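Local coordinates for protein phospholyase (Arthrobacter aurescens, PDB 5G4I) that acts as a pyridoxal-phosphate-dependent phospholyase of the class III transaminase family, probably cleaving ethanolamine phosphate with release of phosphate, at residues A[56-61]-A[421-426]; A[262-267]-A[333-338]; A[343-348]-A[367-372]. All blocks are in the same frame, centred on the assembly; numbering follows the deposited sequence.

Interaction 1 (A[56-61]-A[421-426]); sequences VYLDGY and REHADI. With PO4 (phosphate ion), chain D.
Helix-on-sheet packing sets helix 421-436 against strand 56-59, where Leu58 of the strand meets His423 and Ile426 on the first turns of the helix. The sheet is the one that also holds strands 399-404, 410-413 and 368-373. With CG anti to the backbone N (chi1 179°), Leu58 carries both methyls to the helix. CD2 lies 3.6 Å from the carbonyl O of His423 and 3.9 Å from CG2 of Ile426, while CD1 comes to 4.1 Å from CB of His423. His423 thus meets the leucine through its carbonyl O and CB, its ring being approached obliquely by CD1. A branched leucine suits the place because CD2 spans the groove between His423 and Ile426, about one turn apart, while CD1 rests by His423 CB.

Beyond the strand the chain turns sharply. Asp59 OD1 accepts from Tyr61 N at 2.9 Å, an Asx turn, and Asp59 OD2 is bonded to His69 NE2. The phenol of Tyr61 reaches a phosphate ion instead of the helix, its OH donating to phosphate O3 at a doubtfully short 2.4 Å. This ion, probably from the crystallisation liquor, is also bound by Arg414, Gln254 and Arg90 of the second subunit.

Strand 56-59 pairs with strands 48-51 and 399-404. Leu58 and His423 both touch Val47, and the far side of helix 421-436 packs on helix 334-355 through Arg421 and Ala424.

Interaction 2 (A[262-267]-A[333-338]); sequences SGMWGY and DLMAKA
Met335, in the first turn of helix 334-355, points toward the loop around Gly263 and Met264 and carries almost all of this contact. Its chain is extended as far as the sulfur (chi1 180°, chi2 178°), which brings the thioether against the Gly263-Met264 peptide. SD sits 3.5 Å from Met264 N and 3.6 Å from Gly263 C. The terminal methyl is modelled against Gly263 more closely than carbons can pack, so its exact position, and with it the bend at the last bond, is doubtful.

Met264 runs alongside rather than into its partner, the two SD atoms of Met264 and Met335 standing 4.3 Å apart. Its own CG lies 3.4 Å above one face of the Trp265 ring, toward the rim, and its side chain also touches Leu326 and Met329 of helix 316-331. An alanine in place of Met335 would probably leave a gap between helix and loop, with the Met264 sulfur robbed of its neighbour. Ser262 turns its hydroxyl elsewhere, to Arg365. The chemistry is thus dispersion: the flexible, polarisable thioether of Met335 lies on the loop backbone and meets the Met264 sulfur without directional bonds.

Interaction 3 (A[343-348]-A[367-372]); sequences KYIRKR and LFFGID
Helix 343-348 and strand 368-372 come closest at Arg346 and Phe369, whose CA atoms are 7.9 Å apart, a spacing bridged mainly by the Phe369 ring. The strand is extended and pairs through its backbone with strand 410-413 on one side and 359-365 on the other.

Phe369 is directed toward the helix, and its ring lies against Ile345 and Arg346. It is modelled in two conformers; in one of them CG2 of Ile345 lies over one face in a CH-pi contact, 4.1 Å from the ring centroid and 23° off its normal, and Phe369 CZ is 3.6 Å from Arg346 CB, so these contacts hold for that conformer only. The guanidinium bends past the ring to the carbonyls of Val362 and Gly364, so arginine provides aliphatic packing near the helix and a polar grip on the next strand. Branched isoleucine serves two partners: Ile345 CG1 stands anti to the carbonyl carbon (chi1 -68°) and CG2 anti to the backbone N, which sends CD1 to Leu367 CD2 at 3.8 Å and CG2 to the ring.

The contact belongs to the smaller C-terminal alpha/beta part of a fold type I PLP enzyme, where helix 334-355 covers the sheet with strands 359-365 and 368-373.

How the interactions relate
From the N terminus, 56-61 comes first and stays open until 421-426 closes interaction 1, near the end of the modelled chain. Inside that long loop, interaction 2 joins 262-267 to 333-338, and only then does interaction 3 close its short loop from 343-348 to 367-372; the two lie in series, both nested within interaction 1. Interactions 2 and 3 share helix 334-355, and Ala338 CB touches Leu367 CD1 at 3.9 Å. Interactions 1 and 3 reach the same sheet, and Asp425 OD1 makes a probable hydrogen bond to Tyr344 OH and a long, weak ion pair with Arg348. Interactions 1 and 2 do not touch. Helix 334-355 thus links the loop after strand 247-251 to the sheet containing strands 56-59 and 368-373.

Interaction 1 (A[56-61]-A[421-426])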
# COMPACT_ATOMS: atom_id res chain seq x y z
N VAL A 56 -15.20 -27.87 -10.05
CA VAL A 56 -15.21 -26.62 -10.85
C VAL A 56 -16.36 -25.71 -10.44
O VAL A 56 -17.52 -26.15 -10.25
CB VAL A 56 -15.25 -26.94 -12.36
CG1 VAL A 56 -15.33 -25.65 -13.18
CG2 VAL A 56 -14.06 -27.74 -12.76
N TYR A 57 -16.06 -24.39 -10.34
CA TYR A 57 -17.06 -23.43 -9.95
C TYR A 57 -17.12 -22.24 -10.97
O TYR A 57 -16.06 -21.84 -11.51
CB TYR A 57 -16.77 -22.80 -8.56
CG TYR A 57 -16.57 -23.77 -7.41
CD1 TYR A 57 -15.35 -24.41 -7.28
CD2 TYR A 57 -17.56 -24.02 -6.54
CE1 TYR A 57 -15.13 -25.33 -6.25
CE2 TYR A 57 -17.36 -24.90 -5.44
CZ TYR A 57 -16.18 -25.60 -5.40
OH TYR A 57 -15.97 -26.47 -4.34
N LEU A 58 -18.33 -21.72 -11.11
CA LEU A 58 -18.60 -20.45 -11.82
C LEU A 58 -18.38 -19.32 -10.79
O LEU A 58 -19.00 -19.29 -9.76
CB LEU A 58 -20.02 -20.42 -12.38
CG LEU A 58 -20.43 -19.11 -13.13
CD1 LEU A 58 -19.55 -18.82 -14.29
CD2 LEU A 58 -21.91 -19.18 -13.55
N ASP A 59 -17.47 -18.35 -11.15
CA ASP A 59 -17.20 -17.18 -10.30
C ASP A 59 -18.25 -16.10 -10.44
O ASP A 59 -18.22 -15.38 -11.46
CB ASP A 59 -15.79 -16.63 -10.60
CG ASP A 59 -15.29 -15.60 -9.58
OD1 ASP A 59 -16.13 -15.08 -8.80
OD2 ASP A 59 -14.05 -15.38 -9.61
N GLY A 60 -19.21 -16.00 -9.51
CA GLY A 60 -20.15 -14.86 -9.42
C GLY A 60 -19.86 -13.77 -8.42
O GLY A 60 -20.77 -13.02 -8.00
N TYR A 61 -18.56 -13.70 -8.03
CA TYR A 61 -18.16 -12.86 -6.89
C TYR A 61 -16.96 -11.95 -7.07
O TYR A 61 -16.94 -10.84 -6.52
CB TYR A 61 -17.95 -13.77 -5.59
CG TYR A 61 -17.38 -13.02 -4.39
CD1 TYR A 61 -18.12 -12.12 -3.74
CD2 TYR A 61 -16.03 -13.08 -4.16
CE1 TYR A 61 -17.54 -11.33 -2.74
CE2 TYR A 61 -15.44 -12.29 -3.19
CZ TYR A 61 -16.25 -11.49 -2.51
OH TYR A 61 -15.59 -10.69 -1.55
N ARG A 421 -23.60 -13.99 -21.34
CA ARG A 421 -24.97 -14.39 -21.25
C ARG A 421 -25.15 -15.84 -20.89
O ARG A 421 -25.98 -16.14 -20.00
CB ARG A 421 -25.69 -14.04 -22.59
CG ARG A 421 -27.14 -14.59 -22.71
CD ARG A 421 -28.04 -13.82 -21.85
N GLU A 422 -24.35 -16.70 -21.51
CA GLU A 422 -24.41 -18.13 -21.08
C GLU A 422 -24.14 -18.28 -19.57
O GLU A 422 -24.78 -19.11 -18.89
CB GLU A 422 -23.52 -18.96 -21.91
CG GLU A 422 -23.68 -20.46 -21.66
CD GLU A 422 -22.74 -21.37 -22.53
OE1 GLU A 422 -21.84 -20.88 -23.33
OE2 GLU A 422 -22.91 -22.62 -22.29
N HIS A 423 -23.15 -17.54 -19.04
CA HIS A 423 -22.85 -17.65 -17.62
C HIS A 423 -23.95 -17.10 -16.73
O HIS A 423 -24.30 -17.63 -15.67
CB HIS A 423 -21.53 -16.89 -17.35
CG HIS A 423 -20.38 -17.25 -18.22
ND1 HIS A 423 -19.90 -18.52 -18.49
CD2 HIS A 423 -19.55 -16.41 -18.90
CE1 HIS A 423 -18.85 -18.46 -19.28
NE2 HIS A 423 -18.64 -17.16 -19.55
N ALA A 424 -24.58 -15.95 -17.13
CA ALA A 424 -25.71 -15.38 -16.47
C ALA A 424 -26.85 -16.44 -16.34
O ALA A 424 -27.50 -16.55 -15.27
CB ALA A 424 -26.24 -14.12 -17.15
N ASP A 425 -27.11 -17.15 -17.47
CA ASP A 425 -28.21 -18.13 -17.41
C ASP A 425 -27.90 -19.29 -16.49
O ASP A 425 -28.80 -19.76 -15.78
CB ASP A 425 -28.49 -18.65 -18.83
CG ASP A 425 -29.18 -17.57 -19.75
OD1 ASP A 425 -29.81 -16.61 -19.26
OD2 ASP A 425 -29.12 -17.81 -21.02
N ILE A 426 -26.64 -19.73 -16.45
CA ILE A 426 -26.28 -20.79 -15.44
C ILE A 426 -26.54 -20.31 -14.00
O ILE A 426 -27.23 -20.92 -13.22
CB ILE A 426 -24.85 -21.29 -15.68
CG1 ILE A 426 -24.68 -22.01 -16.99
CG2 ILE A 426 -24.37 -22.10 -14.47
CD1 ILE A 426 -23.24 -22.14 -17.50
P PO4 D . -14.91 -7.61 -1.25
O1 PO4 D . -15.59 -6.51 -1.84
O2 PO4 D . -14.19 -8.55 -2.22
O3 PO4 D . -16.17 -8.45 -1.06
O4 PO4 D . -14.14 -7.41 0.02

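Interaction 2 (A[262-267]-A[333-338])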
# COMPACT_ATOMS: atom_id res chain seq x y z
N SER A 262 -23.15 1.61 -17.50
CA SER A 262 -23.62 2.85 -18.06
C SER A 262 -22.61 3.95 -18.11
O SER A 262 -22.89 5.01 -18.70
CB SER A 262 -24.89 3.29 -17.34
OG SER A 262 -24.73 3.38 -15.93
N GLY A 263 -21.45 3.76 -17.46
CA GLY A 263 -20.32 4.73 -17.52
C GLY A 263 -19.03 4.03 -17.00
O GLY A 263 -19.17 3.00 -16.31
N MET A 264 -17.87 4.61 -17.26
CA MET A 264 -16.64 4.08 -16.70
C MET A 264 -16.63 4.15 -15.17
O MET A 264 -16.13 3.19 -14.47
CB MET A 264 -15.41 4.81 -17.28
CG MET A 264 -14.16 4.11 -16.96
SD MET A 264 -13.93 2.45 -17.85
CE MET A 264 -12.17 2.47 -17.49
N TRP A 265 -17.22 5.22 -14.59
CA TRP A 265 -17.12 5.51 -13.14
C TRP A 265 -18.51 5.59 -12.57
O TRP A 265 -19.44 6.17 -13.19
CB TRP A 265 -16.35 6.84 -12.91
CG TRP A 265 -14.98 6.82 -13.64
CD1 TRP A 265 -14.64 7.52 -14.76
CD2 TRP A 265 -13.90 5.91 -13.44
NE1 TRP A 265 -13.42 7.18 -15.24
CE2 TRP A 265 -12.95 6.14 -14.44
CE3 TRP A 265 -13.64 4.91 -12.45
CZ2 TRP A 265 -11.75 5.40 -14.53
CZ3 TRP A 265 -12.44 4.21 -12.54
CH2 TRP A 265 -11.52 4.43 -13.57
N GLY A 266 -18.71 4.98 -11.41
CA GLY A 266 -19.99 5.07 -10.71
C GLY A 266 -20.49 6.45 -10.40
O GLY A 266 -21.76 6.64 -10.37
N TYR A 267 -19.60 7.43 -10.17
CA TYR A 267 -20.13 8.81 -9.85
C TYR A 267 -20.98 9.35 -10.95
O TYR A 267 -21.78 10.28 -10.75
CB TYR A 267 -19.03 9.76 -9.43
CG TYR A 267 -18.09 10.25 -10.55
CD1 TYR A 267 -18.47 11.26 -11.44
CD2 TYR A 267 -16.78 9.71 -10.73
CE1 TYR A 267 -17.62 11.73 -12.41
CE2 TYR A 267 -15.98 10.17 -11.75
CZ TYR A 267 -16.42 11.17 -12.59
OH TYR A 267 -15.56 11.68 -13.60
N ASP A 333 -14.69 -4.91 -25.72
CA ASP A 333 -15.94 -4.20 -25.57
C ASP A 333 -16.68 -4.52 -24.27
O ASP A 333 -17.93 -4.55 -24.19
CB ASP A 333 -16.89 -4.46 -26.83
CG ASP A 333 -17.82 -3.39 -27.08
OD1 ASP A 333 -17.74 -2.22 -26.62
OD2 ASP A 333 -18.70 -3.70 -27.94
N LEU A 334 -15.92 -4.73 -23.18
CA LEU A 334 -16.53 -5.26 -21.96
C LEU A 334 -17.52 -4.35 -21.25
O LEU A 334 -18.50 -4.82 -20.67
CB LEU A 334 -15.46 -5.78 -20.95
CG LEU A 334 -14.47 -6.82 -21.41
CD1 LEU A 334 -13.52 -7.20 -20.28
CD2 LEU A 334 -15.22 -8.06 -21.97
N MET A 335 -17.26 -3.02 -21.25
CA MET A 335 -18.18 -2.06 -20.58
C MET A 335 -19.60 -2.11 -21.27
O MET A 335 -20.65 -2.18 -20.57
CB MET A 335 -17.59 -0.63 -20.48
CG MET A 335 -18.53 0.31 -19.82
SD MET A 335 -17.82 1.98 -19.64
CE MET A 335 -19.12 3.02 -20.00
N ALA A 336 -19.60 -1.97 -22.64
CA ALA A 336 -20.88 -2.01 -23.34
C ALA A 336 -21.61 -3.34 -23.15
O ALA A 336 -22.86 -3.37 -22.99
CB ALA A 336 -20.69 -1.68 -24.81
N LYS A 337 -20.84 -4.44 -23.16
CA LYS A 337 -21.44 -5.78 -22.96
C LYS A 337 -22.06 -5.84 -21.57
O LYS A 337 -23.14 -6.43 -21.38
CB LYS A 337 -20.39 -6.87 -23.16
CG LYS A 337 -19.96 -7.16 -24.64
CD LYS A 337 -18.81 -8.13 -24.73
CE LYS A 337 -18.47 -8.42 -26.21
NZ LYS A 337 -17.18 -9.18 -26.24
N ALA A 338 -21.38 -5.31 -20.53
CA ALA A 338 -21.91 -5.33 -19.15
C ALA A 338 -23.23 -4.49 -19.07
O ALA A 338 -24.15 -4.82 -18.30
CB ALA A 338 -20.86 -4.77 -18.16

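Interaction 3 (A[343-348]-A[367-372])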
# COMPACT_ATOMS: atom_id res chain seq x y z
N LYS A 343 -28.99 -5.22 -18.16
CA LYS A 343 -30.41 -5.02 -18.47
C LYS A 343 -31.21 -6.36 -18.48
O LYS A 343 -32.32 -6.45 -17.91
CB LYS A 343 -30.64 -4.20 -19.74
CG LYS A 343 -30.21 -2.79 -19.54
CD LYS A 343 -30.13 -2.06 -20.86
CE LYS A 343 -29.69 -0.63 -20.56
NZ LYS A 343 -29.29 0.05 -21.83
N TYR A 344 -30.61 -7.37 -19.06
CA TYR A 344 -31.20 -8.71 -19.14
C TYR A 344 -31.27 -9.37 -17.75
O TYR A 344 -32.28 -9.94 -17.35
CB TYR A 344 -30.30 -9.55 -20.05
CG TYR A 344 -30.68 -11.02 -20.07
CD1 TYR A 344 -31.68 -11.47 -20.85
CD2 TYR A 344 -29.97 -11.95 -19.36
CE1 TYR A 344 -31.99 -12.84 -20.93
CE2 TYR A 344 -30.24 -13.30 -19.41
CZ TYR A 344 -31.30 -13.76 -20.20
OH TYR A 344 -31.59 -15.14 -20.19
N ILE A 345 -30.19 -9.24 -16.95
CA ILE A 345 -30.20 -9.79 -15.56
C ILE A 345 -31.25 -9.14 -14.71
O ILE A 345 -31.94 -9.74 -13.93
CB ILE A 345 -28.77 -9.60 -14.94
CG1 ILE A 345 -27.78 -10.50 -15.66
CG2 ILE A 345 -28.74 -9.88 -13.43
CD1 ILE A 345 -26.28 -10.26 -15.33
N ARG A 346 -31.39 -7.79 -14.83
CA ARG A 346 -32.43 -7.09 -14.05
C ARG A 346 -33.83 -7.57 -14.34
O ARG A 346 -34.62 -7.84 -13.41
CB ARG A 346 -32.35 -5.56 -14.31
CG ARG A 346 -33.50 -4.77 -13.73
CD ARG A 346 -32.88 -3.44 -13.29
NE ARG A 346 -33.56 -3.14 -12.10
CZ ARG A 346 -33.22 -3.01 -10.81
NH1 ARG A 346 -32.02 -2.65 -10.19
NH2 ARG A 346 -34.31 -3.02 -10.08
N LYS A 347 -34.16 -7.76 -15.64
CA LYS A 347 -35.48 -8.33 -16.01
C LYS A 347 -35.68 -9.71 -15.40
O LYS A 347 -36.77 -9.98 -14.82
CB LYS A 347 -35.63 -8.34 -17.53
CG LYS A 347 -35.76 -6.92 -18.08
N ARG A 348 -34.67 -10.54 -15.47
CA ARG A 348 -34.81 -11.88 -14.86
C ARG A 348 -34.99 -11.83 -13.36
O ARG A 348 -35.83 -12.59 -12.76
CB ARG A 348 -33.66 -12.80 -15.17
CG ARG A 348 -33.77 -14.17 -14.50
CD ARG A 348 -34.74 -15.08 -15.22
NE ARG A 348 -33.84 -15.53 -16.26
CZ ARG A 348 -33.17 -16.69 -16.26
NH1 ARG A 348 -33.42 -17.65 -15.38
NH2 ARG A 348 -32.28 -16.83 -17.15
N LEU A 367 -22.96 -5.15 -14.00
CA LEU A 367 -22.56 -6.48 -13.44
C LEU A 367 -22.33 -6.40 -11.91
O LEU A 367 -21.54 -7.18 -11.34
CB LEU A 367 -21.41 -7.13 -14.21
CG LEU A 367 -21.73 -7.59 -15.60
CD1 LEU A 367 -20.56 -8.17 -16.31
CD2 LEU A 367 -22.85 -8.67 -15.53
N PHE A 368 -23.05 -5.52 -11.21
CA PHE A 368 -23.11 -5.51 -9.72
C PHE A 368 -24.58 -5.53 -9.35
O PHE A 368 -25.28 -4.52 -9.38
CB PHE A 368 -22.34 -4.32 -9.09
CG PHE A 368 -21.87 -4.54 -7.70
CD1 PHE A 368 -22.63 -5.28 -6.76
CD2 PHE A 368 -20.63 -4.06 -7.28
CE1 PHE A 368 -22.19 -5.43 -5.41
CE2 PHE A 368 -20.25 -4.23 -5.97
CZ PHE A 368 -20.98 -4.97 -5.04
N PHE A 369 -25.08 -6.73 -9.02
CA PHE A 369 -26.55 -6.91 -8.73
C PHE A 369 -26.73 -7.58 -7.41
O PHE A 369 -25.89 -8.31 -6.87
CB PHE A 369 -27.33 -7.71 -9.84
CG PHE A 369 -27.96 -6.85 -10.93
CD1 PHE A 369 -29.22 -6.28 -10.79
CD2 PHE A 369 -27.26 -6.64 -12.14
CE1 PHE A 369 -29.74 -5.50 -11.71
CE2 PHE A 369 -27.84 -5.83 -13.15
CZ PHE A 369 -29.03 -5.34 -12.95
N GLY A 370 -27.92 -7.36 -6.84
CA GLY A 370 -28.32 -8.04 -5.62
C GLY A 370 -29.83 -8.10 -5.44
O GLY A 370 -30.59 -7.46 -6.12
N ILE A 371 -30.22 -8.94 -4.48
CA ILE A 371 -31.64 -9.03 -4.03
C ILE A 371 -31.66 -9.18 -2.48
O ILE A 371 -30.86 -9.92 -1.92
CB ILE A 371 -32.38 -10.25 -4.69
CG1 ILE A 371 -31.57 -11.56 -4.64
CG2 ILE A 371 -32.79 -9.86 -6.11
CD1 ILE A 371 -32.38 -12.82 -5.03
N ASP A 372 -32.45 -8.76 -1.89
CA ASP A 372 -32.83 -8.74 -0.45
C ASP A 372 -33.59 -10.00 -0.14
O ASP A 372 -34.54 -10.31 -0.88
CB ASP A 372 -34.04 -7.83 -0.13
CG ASP A 372 -33.89 -6.46 -0.20
OD1 ASP A 372 -32.88 -5.90 -0.24
OD2 ASP A 372 -34.82 -5.95 -0.78